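Local coordinates for protein RNA-dependent RNA Polymerase (Bombyx mori cytoplasmic polyhedrosis virus, PDB 6TZ0) that catalyses RNA-templated RNA synthesis, serving both transcription of viral plus strands and replication of the double-stranded genome, at residues L763-L768 against P1145-F1150; R852-F857 against V878-E883; V1029-L1034 against F1059-G1064. One frame throughout, in Å; residues are numbered along the deposited sequence.

Interaction 1 (L763-L768 against P1145-F1150); sequences LIDDLL and PRQLFF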
loop_
_atom_site.group_PDB
_atom_site.type_symbol
_atom_site.label_atom_id
_atom_site.label_comp_id
_atom_site.label_asym_id
_atom_site.label_seq_id
_atom_site.Cartn_x
_atom_site.Cartn_y
_atom_site.Cartn_z
ATOM N N LEU A 763 4.224 22.362 -1.284
ATOM C CA LEU A 763 3.641 22.390 0.057
ATOM C C LEU A 763 2.953 23.716 0.359
ATOM O O LEU A 763 1.908 23.740 1.028
ATOM C CB LEU A 763 4.722 22.110 1.095
ATOM C CG LEU A 763 5.278 20.692 1.149
ATOM C CD1 LEU A 763 6.479 20.665 2.046
ATOM C CD2 LEU A 763 4.234 19.739 1.673
ATOM N N ILE A 764 3.525 24.821 -0.124
ATOM C CA ILE A 764 2.900 26.132 0.011
ATOM C C ILE A 764 1.587 26.189 -0.764
ATOM O O ILE A 764 0.587 26.728 -0.276
ATOM C CB ILE A 764 3.898 27.225 -0.427
ATOM C CG1 ILE A 764 5.007 27.394 0.615
ATOM C CG2 ILE A 764 3.229 28.540 -0.713
ATOM C CD1 ILE A 764 4.513 27.783 1.974
ATOM N N ASP A 765 1.549 25.586 -1.955
ATOM C CA ASP A 765 0.306 25.532 -2.715
ATOM C C ASP A 765 -0.714 24.596 -2.078
ATOM O O ASP A 765 -1.921 24.806 -2.235
ATOM C CB ASP A 765 0.589 25.109 -4.150
ATOM C CG ASP A 765 1.354 26.159 -4.923
ATOM O OD1 ASP A 765 1.227 27.353 -4.586
ATOM O OD2 ASP A 765 2.084 25.792 -5.868
ATOM N N ASP A 766 -0.262 23.569 -1.356
ATOM C CA ASP A 766 -1.200 22.734 -0.613
ATOM C C ASP A 766 -1.774 23.449 0.601
ATOM O O ASP A 766 -2.894 23.138 1.011
ATOM C CB ASP A 766 -0.538 21.438 -0.154
ATOM C CG ASP A 766 -0.179 20.525 -1.290
ATOM O OD1 ASP A 766 -0.818 20.616 -2.352
ATOM O OD2 ASP A 766 0.740 19.697 -1.119
ATOM N N LEU A 767 -1.036 24.387 1.189
ATOM C CA LEU A 767 -1.522 25.165 2.324
ATOM C C LEU A 767 -2.269 26.427 1.929
ATOM O O LEU A 767 -2.234 27.395 2.685
ATOM C CB LEU A 767 -0.363 25.574 3.233
ATOM C CG LEU A 767 0.326 24.631 4.203
ATOM C CD1 LEU A 767 1.545 25.331 4.737
ATOM C CD2 LEU A 767 -0.626 24.318 5.328
ATOM N N LEU A 768 -2.921 26.469 0.771
ATOM C CA LEU A 768 -3.281 27.772 0.222
ATOM C C LEU A 768 -4.720 28.152 0.563
ATOM O O LEU A 768 -4.986 29.293 0.953
ATOM C CB LEU A 768 -3.047 27.782 -1.284
ATOM C CG LEU A 768 -2.706 29.140 -1.901
ATOM C CD1 LEU A 768 -1.888 28.892 -3.135
ATOM C CD2 LEU A 768 -3.899 29.976 -2.254
ATOM N N PRO A 1145 -3.894 22.509 -9.223
ATOM C CA PRO A 1145 -5.276 22.414 -8.729
ATOM C C PRO A 1145 -5.438 22.760 -7.258
ATOM O O PRO A 1145 -6.500 23.263 -6.878
ATOM C CB PRO A 1145 -5.645 20.953 -9.006
ATOM C CG PRO A 1145 -4.750 20.548 -10.109
ATOM C CD PRO A 1145 -3.462 21.257 -9.866
ATOM N N ARG A 1146 -4.438 22.497 -6.412
ATOM C CA ARG A 1146 -4.504 22.957 -5.029
ATOM C C ARG A 1146 -4.362 24.465 -4.929
ATOM O O ARG A 1146 -4.811 25.060 -3.946
ATOM C CB ARG A 1146 -3.419 22.288 -4.189
ATOM C CG ARG A 1146 -3.602 20.807 -4.012
ATOM C CD ARG A 1146 -4.759 20.541 -3.081
ATOM N NE ARG A 1146 -4.986 19.118 -2.872
ATOM C CZ ARG A 1146 -6.001 18.629 -2.172
ATOM N NH1 ARG A 1146 -6.138 17.320 -2.030
ATOM N NH2 ARG A 1146 -6.876 19.451 -1.613
ATOM N N GLN A 1147 -3.742 25.086 -5.925
ATOM C CA GLN A 1147 -3.562 26.529 -5.940
ATOM C C GLN A 1147 -4.842 27.229 -6.384
ATOM O O GLN A 1147 -5.271 28.209 -5.770
ATOM C CB GLN A 1147 -2.388 26.869 -6.861
ATOM C CG GLN A 1147 -1.921 28.300 -6.818
ATOM C CD GLN A 1147 -0.737 28.544 -7.724
ATOM O OE1 GLN A 1147 -0.336 27.666 -8.485
ATOM N NE2 GLN A 1147 -0.157 29.729 -7.631
ATOM N N LEU A 1148 -5.448 26.742 -7.465
ATOM C CA LEU A 1148 -6.716 27.260 -7.984
ATOM C C LEU A 1148 -7.846 26.319 -7.570
ATOM O O LEU A 1148 -8.451 25.628 -8.388
ATOM C CB LEU A 1148 -6.641 27.405 -9.507
ATOM C CG LEU A 1148 -6.029 28.592 -10.270
ATOM C CD1 LEU A 1148 -6.843 29.833 -10.190
ATOM C CD2 LEU A 1148 -4.658 28.930 -9.772
ATOM N N PHE A 1149 -8.127 26.301 -6.269
ATOM C CA PHE A 1149 -8.982 25.265 -5.691
ATOM C C PHE A 1149 -10.460 25.519 -5.986
ATOM O O PHE A 1149 -11.122 24.693 -6.616
ATOM C CB PHE A 1149 -8.709 25.186 -4.188
ATOM C CG PHE A 1149 -9.445 24.098 -3.463
ATOM C CD1 PHE A 1149 -8.990 22.792 -3.499
ATOM C CD2 PHE A 1149 -10.553 24.393 -2.696
ATOM C CE1 PHE A 1149 -9.658 21.794 -2.816
ATOM C CE2 PHE A 1149 -11.219 23.402 -2.012
ATOM C CZ PHE A 1149 -10.773 22.101 -2.072
ATOM N N PHE A 1150 -10.995 26.656 -5.539
ATOM C CA PHE A 1150 -12.343 27.074 -5.913
ATOM C C PHE A 1150 -12.394 27.901 -7.187
ATOM O O PHE A 1150 -13.489 28.141 -7.702
ATOM C CB PHE A 1150 -13.011 27.894 -4.804
ATOM C CG PHE A 1150 -13.576 27.074 -3.690
ATOM C CD1 PHE A 1150 -14.736 26.347 -3.876
ATOM C CD2 PHE A 1150 -12.990 27.082 -2.441
ATOM C CE1 PHE A 1150 -15.273 25.605 -2.848
ATOM C CE2 PHE A 1150 -13.523 26.347 -1.409
ATOM C CZ PHE A 1150 -14.669 25.609 -1.612
#

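Interaction 2 (R852-F857 against V878-E883); sequences RRDGTF and VSNIRE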
loop_
_atom_site.group_PDB
_atom_site.type_symbol
_atom_site.label_atom_id
_atom_site.label_comp_id
_atom_site.label_asym_id
_atom_site.label_seq_id
_atom_site.Cartn_x
_atom_site.Cartn_y
_atom_site.Cartn_z
ATOM N N ARG A 852 11.798 50.090 -10.108
ATOM C CA ARG A 852 12.320 50.385 -11.430
ATOM C C ARG A 852 13.229 51.609 -11.344
ATOM O O ARG A 852 13.515 52.120 -10.260
ATOM C CB ARG A 852 11.172 50.605 -12.410
ATOM C CG ARG A 852 10.267 49.407 -12.599
ATOM C CD ARG A 852 9.227 49.688 -13.663
ATOM N NE ARG A 852 8.314 48.571 -13.866
ATOM C CZ ARG A 852 7.137 48.465 -13.269
ATOM N NH1 ARG A 852 6.727 49.418 -12.450
ATOM N NH2 ARG A 852 6.360 47.419 -13.504
ATOM N N ARG A 853 13.678 52.093 -12.490
ATOM C CA ARG A 853 14.490 53.299 -12.532
ATOM C C ARG A 853 13.689 54.574 -12.234
ATOM O O ARG A 853 14.257 55.590 -11.841
ATOM C CB ARG A 853 15.179 53.441 -13.890
ATOM C CG ARG A 853 16.325 52.474 -14.115
ATOM C CD ARG A 853 17.250 52.972 -15.212
ATOM N NE ARG A 853 18.373 52.067 -15.435
ATOM C CZ ARG A 853 19.486 52.062 -14.709
ATOM N NH1 ARG A 853 19.624 52.910 -13.701
ATOM N NH2 ARG A 853 20.455 51.204 -14.985
ATOM N N ASP A 854 12.373 54.517 -12.423
ATOM C CA ASP A 854 11.532 55.697 -12.318
ATOM C C ASP A 854 10.993 55.928 -10.916
ATOM O O ASP A 854 10.391 56.978 -10.668
ATOM C CB ASP A 854 10.361 55.578 -13.290
ATOM C CG ASP A 854 10.810 55.545 -14.728
ATOM O OD1 ASP A 854 11.881 56.115 -15.025
ATOM O OD2 ASP A 854 10.094 54.950 -15.559
ATOM N N GLY A 855 11.191 54.990 -10.000
ATOM C CA GLY A 855 10.549 55.037 -8.710
ATOM C C GLY A 855 9.279 54.225 -8.623
ATOM O O GLY A 855 8.742 54.060 -7.522
ATOM N N THR A 856 8.781 53.725 -9.749
ATOM C CA THR A 856 7.648 52.821 -9.724
ATOM C C THR A 856 8.096 51.427 -9.313
ATOM O O THR A 856 9.280 51.085 -9.348
ATOM C CB THR A 856 6.958 52.769 -11.086
ATOM O OG1 THR A 856 7.889 52.322 -12.076
ATOM C CG2 THR A 856 6.441 54.137 -11.467
ATOM N N PHE A 857 7.126 50.617 -8.919
ATOM C CA PHE A 857 7.381 49.286 -8.405
ATOM C C PHE A 857 6.660 48.252 -9.253
ATOM O O PHE A 857 5.597 48.520 -9.814
ATOM C CB PHE A 857 6.929 49.175 -6.947
ATOM C CG PHE A 857 7.802 49.922 -5.994
ATOM C CD1 PHE A 857 8.906 49.312 -5.429
ATOM C CD2 PHE A 857 7.549 51.248 -5.699
ATOM C CE1 PHE A 857 9.721 49.997 -4.562
ATOM C CE2 PHE A 857 8.364 51.942 -4.836
ATOM C CZ PHE A 857 9.452 51.315 -4.266
ATOM N N VAL A 878 10.946 44.481 -14.560
ATOM C CA VAL A 878 11.920 45.334 -13.878
ATOM C C VAL A 878 12.528 46.344 -14.854
ATOM O O VAL A 878 12.822 47.488 -14.481
ATOM C CB VAL A 878 12.976 44.448 -13.181
ATOM C CG1 VAL A 878 14.110 45.257 -12.595
ATOM C CG2 VAL A 878 12.330 43.672 -12.061
ATOM N N SER A 879 12.624 45.986 -16.135
ATOM C CA SER A 879 13.195 46.841 -17.168
ATOM C C SER A 879 12.230 47.917 -17.690
ATOM O O SER A 879 12.509 48.474 -18.760
ATOM C CB SER A 879 13.685 45.988 -18.339
ATOM O OG SER A 879 14.712 45.107 -17.927
ATOM N N ASN A 880 11.142 48.208 -16.962
ATOM C CA ASN A 880 10.140 49.234 -17.283
ATOM C C ASN A 880 9.512 48.971 -18.655
ATOM O O ASN A 880 9.745 49.670 -19.641
ATOM C CB ASN A 880 10.713 50.653 -17.184
ATOM C CG ASN A 880 9.628 51.708 -17.067
ATOM O OD1 ASN A 880 8.438 51.398 -17.083
ATOM N ND2 ASN A 880 10.036 52.961 -16.933
ATOM N N ILE A 881 8.722 47.900 -18.665
ATOM C CA ILE A 881 8.138 47.340 -19.879
ATOM C C ILE A 881 7.170 48.319 -20.551
ATOM O O ILE A 881 7.024 48.319 -21.778
ATOM C CB ILE A 881 7.483 45.997 -19.505
ATOM C CG1 ILE A 881 6.895 45.254 -20.693
ATOM C CG2 ILE A 881 6.500 46.170 -18.367
ATOM C CD1 ILE A 881 6.594 43.846 -20.325
ATOM N N ARG A 882 6.527 49.191 -19.771
ATOM C CA ARG A 882 5.687 50.239 -20.349
ATOM C C ARG A 882 6.531 51.248 -21.121
ATOM O O ARG A 882 6.185 51.637 -22.248
ATOM C CB ARG A 882 4.895 50.913 -19.222
ATOM C CG ARG A 882 3.782 51.882 -19.613
ATOM C CD ARG A 882 4.269 53.330 -19.658
ATOM N NE ARG A 882 4.918 53.736 -18.416
ATOM C CZ ARG A 882 5.762 54.760 -18.318
ATOM N NH1 ARG A 882 6.064 55.476 -19.392
ATOM N NH2 ARG A 882 6.310 55.061 -17.151
ATOM N N GLU A 883 7.644 51.683 -20.524
ATOM C CA GLU A 883 8.575 52.549 -21.238
ATOM C C GLU A 883 9.202 51.818 -22.413
ATOM O O GLU A 883 9.415 52.406 -23.478
ATOM C CB GLU A 883 9.653 53.065 -20.292
ATOM C CG GLU A 883 10.610 54.047 -20.931
ATOM C CD GLU A 883 11.647 54.567 -19.968
ATOM O OE1 GLU A 883 11.618 54.159 -18.790
ATOM O OE2 GLU A 883 12.492 55.382 -20.393
#

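Interaction 3 (V1029-L1034 against F1059-G1064); sequences VTVDLL and FALLGG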
loop_
_atom_site.group_PDB
_atom_site.type_symbol
_atom_site.label_atom_id
_atom_site.label_comp_id
_atom_site.label_asym_id
_atom_site.label_seq_id
_atom_site.Cartn_x
_atom_site.Cartn_y
_atom_site.Cartn_z
ATOM N N VAL A 1029 -13.762 52.730 -15.209
ATOM C CA VAL A 1029 -14.986 51.943 -15.260
ATOM C C VAL A 1029 -14.841 50.786 -14.285
ATOM O O VAL A 1029 -13.888 50.004 -14.377
ATOM C CB VAL A 1029 -15.265 51.438 -16.683
ATOM C CG1 VAL A 1029 -16.468 50.519 -16.696
ATOM C CG2 VAL A 1029 -15.477 52.603 -17.622
ATOM N N THR A 1030 -15.775 50.676 -13.345
ATOM C CA THR A 1030 -15.785 49.575 -12.394
ATOM C C THR A 1030 -16.512 48.389 -13.008
ATOM O O THR A 1030 -17.615 48.539 -13.536
ATOM C CB THR A 1030 -16.458 49.981 -11.084
ATOM O OG1 THR A 1030 -17.824 50.319 -11.334
ATOM C CG2 THR A 1030 -15.759 51.173 -10.477
ATOM N N VAL A 1031 -15.881 47.218 -12.960
ATOM C CA VAL A 1031 -16.529 46.022 -13.475
ATOM C C VAL A 1031 -17.627 45.576 -12.518
ATOM O O VAL A 1031 -17.635 45.903 -11.325
ATOM C CB VAL A 1031 -15.509 44.896 -13.706
ATOM C CG1 VAL A 1031 -14.499 45.307 -14.743
ATOM C CG2 VAL A 1031 -14.819 44.532 -12.416
ATOM N N ASP A 1032 -18.581 44.830 -13.056
ATOM C CA ASP A 1032 -19.600 44.227 -12.218
ATOM C C ASP A 1032 -19.099 42.923 -11.614
ATOM O O ASP A 1032 -18.307 42.190 -12.211
ATOM C CB ASP A 1032 -20.888 43.991 -13.007
ATOM C CG ASP A 1032 -20.656 43.248 -14.303
ATOM O OD1 ASP A 1032 -19.486 43.065 -14.699
ATOM O OD2 ASP A 1032 -21.650 42.831 -14.930
ATOM N N LEU A 1033 -19.562 42.648 -10.409
ATOM C CA LEU A 1033 -19.200 41.431 -9.709
ATOM C C LEU A 1033 -20.159 40.319 -10.111
ATOM O O LEU A 1033 -21.250 40.570 -10.627
ATOM C CB LEU A 1033 -19.229 41.663 -8.196
ATOM C CG LEU A 1033 -18.051 42.327 -7.464
ATOM C CD1 LEU A 1033 -17.860 43.785 -7.803
ATOM C CD2 LEU A 1033 -18.254 42.204 -5.969
ATOM N N LEU A 1034 -19.727 39.077 -9.907
ATOM C CA LEU A 1034 -20.609 37.941 -10.114
ATOM C C LEU A 1034 -21.748 37.979 -9.095
ATOM O O LEU A 1034 -21.586 38.518 -8.001
ATOM C CB LEU A 1034 -19.846 36.622 -9.984
ATOM C CG LEU A 1034 -19.194 35.947 -11.196
ATOM C CD1 LEU A 1034 -20.236 35.613 -12.234
ATOM C CD2 LEU A 1034 -18.114 36.760 -11.814
ATOM N N PHE A 1059 -12.735 35.133 -6.623
ATOM C CA PHE A 1059 -13.909 34.327 -6.940
ATOM C C PHE A 1059 -15.037 35.203 -7.468
ATOM O O PHE A 1059 -15.740 34.822 -8.408
ATOM C CB PHE A 1059 -14.339 33.560 -5.694
ATOM C CG PHE A 1059 -15.348 32.474 -5.940
ATOM C CD1 PHE A 1059 -14.979 31.305 -6.581
ATOM C CD2 PHE A 1059 -16.643 32.589 -5.467
ATOM C CE1 PHE A 1059 -15.892 30.294 -6.781
ATOM C CE2 PHE A 1059 -17.558 31.575 -5.665
ATOM C CZ PHE A 1059 -17.184 30.433 -6.326
ATOM N N ALA A 1060 -15.190 36.399 -6.899
ATOM C CA ALA A 1060 -16.201 37.350 -7.337
ATOM C C ALA A 1060 -15.903 37.949 -8.703
ATOM O O ALA A 1060 -16.811 38.499 -9.330
ATOM C CB ALA A 1060 -16.331 38.469 -6.309
ATOM N N LEU A 1061 -14.655 37.906 -9.158
ATOM C CA LEU A 1061 -14.323 38.409 -10.485
ATOM C C LEU A 1061 -14.293 37.320 -11.547
ATOM O O LEU A 1061 -14.901 37.480 -12.606
ATOM C CB LEU A 1061 -12.976 39.133 -10.474
ATOM C CG LEU A 1061 -12.842 40.487 -9.795
ATOM C CD1 LEU A 1061 -11.404 40.912 -9.883
ATOM C CD2 LEU A 1061 -13.737 41.503 -10.451
ATOM N N LEU A 1062 -13.583 36.221 -11.296
ATOM C CA LEU A 1062 -13.371 35.212 -12.326
ATOM C C LEU A 1062 -14.427 34.121 -12.314
ATOM O O LEU A 1062 -14.665 33.493 -13.350
ATOM C CB LEU A 1062 -11.998 34.551 -12.178
ATOM C CG LEU A 1062 -10.738 35.227 -12.719
ATOM C CD1 LEU A 1062 -10.905 35.621 -14.175
ATOM C CD2 LEU A 1062 -10.298 36.397 -11.877
ATOM N N GLY A 1063 -15.042 33.865 -11.169
ATOM C CA GLY A 1063 -16.057 32.840 -11.055
ATOM C C GLY A 1063 -15.479 31.509 -10.626
ATOM O O GLY A 1063 -14.299 31.372 -10.292
ATOM N N GLY A 1064 -16.345 30.507 -10.652
ATOM C CA GLY A 1064 -15.980 29.181 -10.212
ATOM C C GLY A 1064 -15.530 28.277 -11.334
ATOM O O GLY A 1064 -15.482 28.655 -12.499
#

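Interaction 1 (L763-L768 against P1145-F1150)
Asp765 and Gln1147 lay their flat polar groups over one another where the C-terminal turn of helix 754-766 meets a loop of the C-terminal region. Carboxylate and amide planes lie only 18° apart, with Asp765 OD1 3.9 Å from Gln1147 CD, a stack that needs no hydrogen bond between the two. Each finds its polar partners nearby instead: Asp765 OD2 forms a salt bridge with Arg867, and Gln1147 NE2 donates to the carbonyls of Met863 and Thr865. Gln1147 CG is anti to the backbone N (chi1 -170°), and the extended chain beyond it carries the amide along to the carboxylate.

Apolar contact continues beside this stack. Leu768, just past the helix end, sets its CD1 3.7 Å from Gln1147 CG, using the methylene part of a polar residue as a greasy surface.

The charged pair is looser. The chain of Arg1146 bends at chi2, and Asp766 OD1 lies against its methylenes, 3.2 Å from Arg1146 CG. The carboxylate and guanidinium planes stand 84° apart, and Asp766 OD1 is 4.5 Å from Arg1146 NE, well out of the guanidinium plane, so any attraction is probably electrostatic only, with no N-H pointing at the oxygen.

With no hydrogen bond linking the two segments, the direct contact consists of stacking and methylene contacts, with probable longer-range charge attraction, while the polar bonds of Asp765 and Gln1147 tie both to the chain around 863-867.

Interaction 2 (R852-F857 against V878-E883)
The guanidinium of Arg852 and the amide of Asn880 are inclined by 35°, their side chains crossing at about a right angle; the guanidinium meets Asn880 CA obliquely, while Thr856 occupies its edge, in plane. The carboxylate of Asp854 comes to the NH2 end of the same amide, its plane turned 74° from it. Arg853 and Asp854 have type I angles and Gly855 follows at positive phi, the pattern of a type I turn with a G1 bulge. Asn880 stands at the N-cap position of helix 881-886, so this turn is set against the junction between two consecutive helices.

Arginine suits its place because it serves both sides. Its methylenes cross the junction, with Arg852 CG 3.7 Å from Val878 O. Next along the chain, Arg852 CD is 3.8 Å from Asn880 CA. Being extended from CG to NE, the chain delivers the charged end beyond this contact, where NH2 makes a salt bridge with Asp877. Arg852 NH1 turns back into its own loop and donates to Thr856 OG1 at 3.2 Å, 11° out of the guanidinium plane. A weak second bond runs from the same nitrogen to Phe857 O. These partners fix the rotation of the group.

Nearer the solvent, Asp854 points its CB toward the helix start. Asp854 OD2 is 4.1 Å from Arg882 NH2, which probably lends only charge attraction. The like charge of Glu883 is close too, with Asp854 OD2 3.7 Å from Glu883 OE1. The positive Arg882 and the helix N terminus would probably ease that crowding of two acids.

At Gly855 a CB would strike the preceding carbonyl oxygen. Arg852 N donates to Thr856 O at 2.8 Å, bracketing the turn and its glycine.

Interaction 3 (V1029-L1034 against F1059-G1064)
Leu1034 and Ala1060 are joined by the one hydrogen bond of this contact: Leu1034 N donates to Ala1060 O at 3.0 Å, nearly straight at 170° and in the carbonyl plane. The acceptor belongs to the last turn of helix 1054-1062. The side chain of Leu1034 reaches over the same helix end, its CD2 3.4 Å from Leu1061 O, so that a branched apolar group covers backbone carbonyls there; Arg1160 touches this leucine as well.

Ala1060, whose single methyl is compatible with the close approach of the Leu1033-Leu1034 backbone to its carbonyl, also offers its CB to Leu1033 CD2 at 4.2 Å. The arrangement is an extended segment, with backbone angles close to polyproline II from Val1031 to Leu1034, running past a helix C terminus that ends on a glycine. Gly1063 leaves the helix with positive phi, a conformation in which a CB would be jammed against the preceding carbonyl, and its N still donates to Phe1059 O at 3.0 Å. The extended segment is anchored at its other end by backbone bonds of Val1029 and Val1031 to Arg1197 and Gly1195.

Leu1061 starts out pointing away, yet its end comes back to the contact. With CG beside the backbone N (chi1 -71°), Leu1061 CD2 meets Val1031 CG2 at 3.8 Å, the two side chains crossing at about a right angle. Asn1193 borders Leu1061 from the neighbouring loop.

Overall arrangement
Followed from the N terminus, the chain first supplies residues 763-768, half of interaction 1, whose partner arrives only at 1145-1150. This long loop holds both other contacts, which follow in series without crossing. Interaction 2 closes a short loop, joining the loop before strand 867-868 to the start of helix 881-886; interaction 3 closes another, joining the residues after strand 1029-1030 to the end of helix 1054-1062. The centre of interaction 1 lies about 12 Å from the centre of the chain and ties helix 754-766 to the C-terminal region. Interactions 1 and 3 touch where the carbonyl oxygen of Phe1150 packs against the Phe1059 ring; interaction 2 stands apart, its nearest atoms about 18 Å from interaction 3.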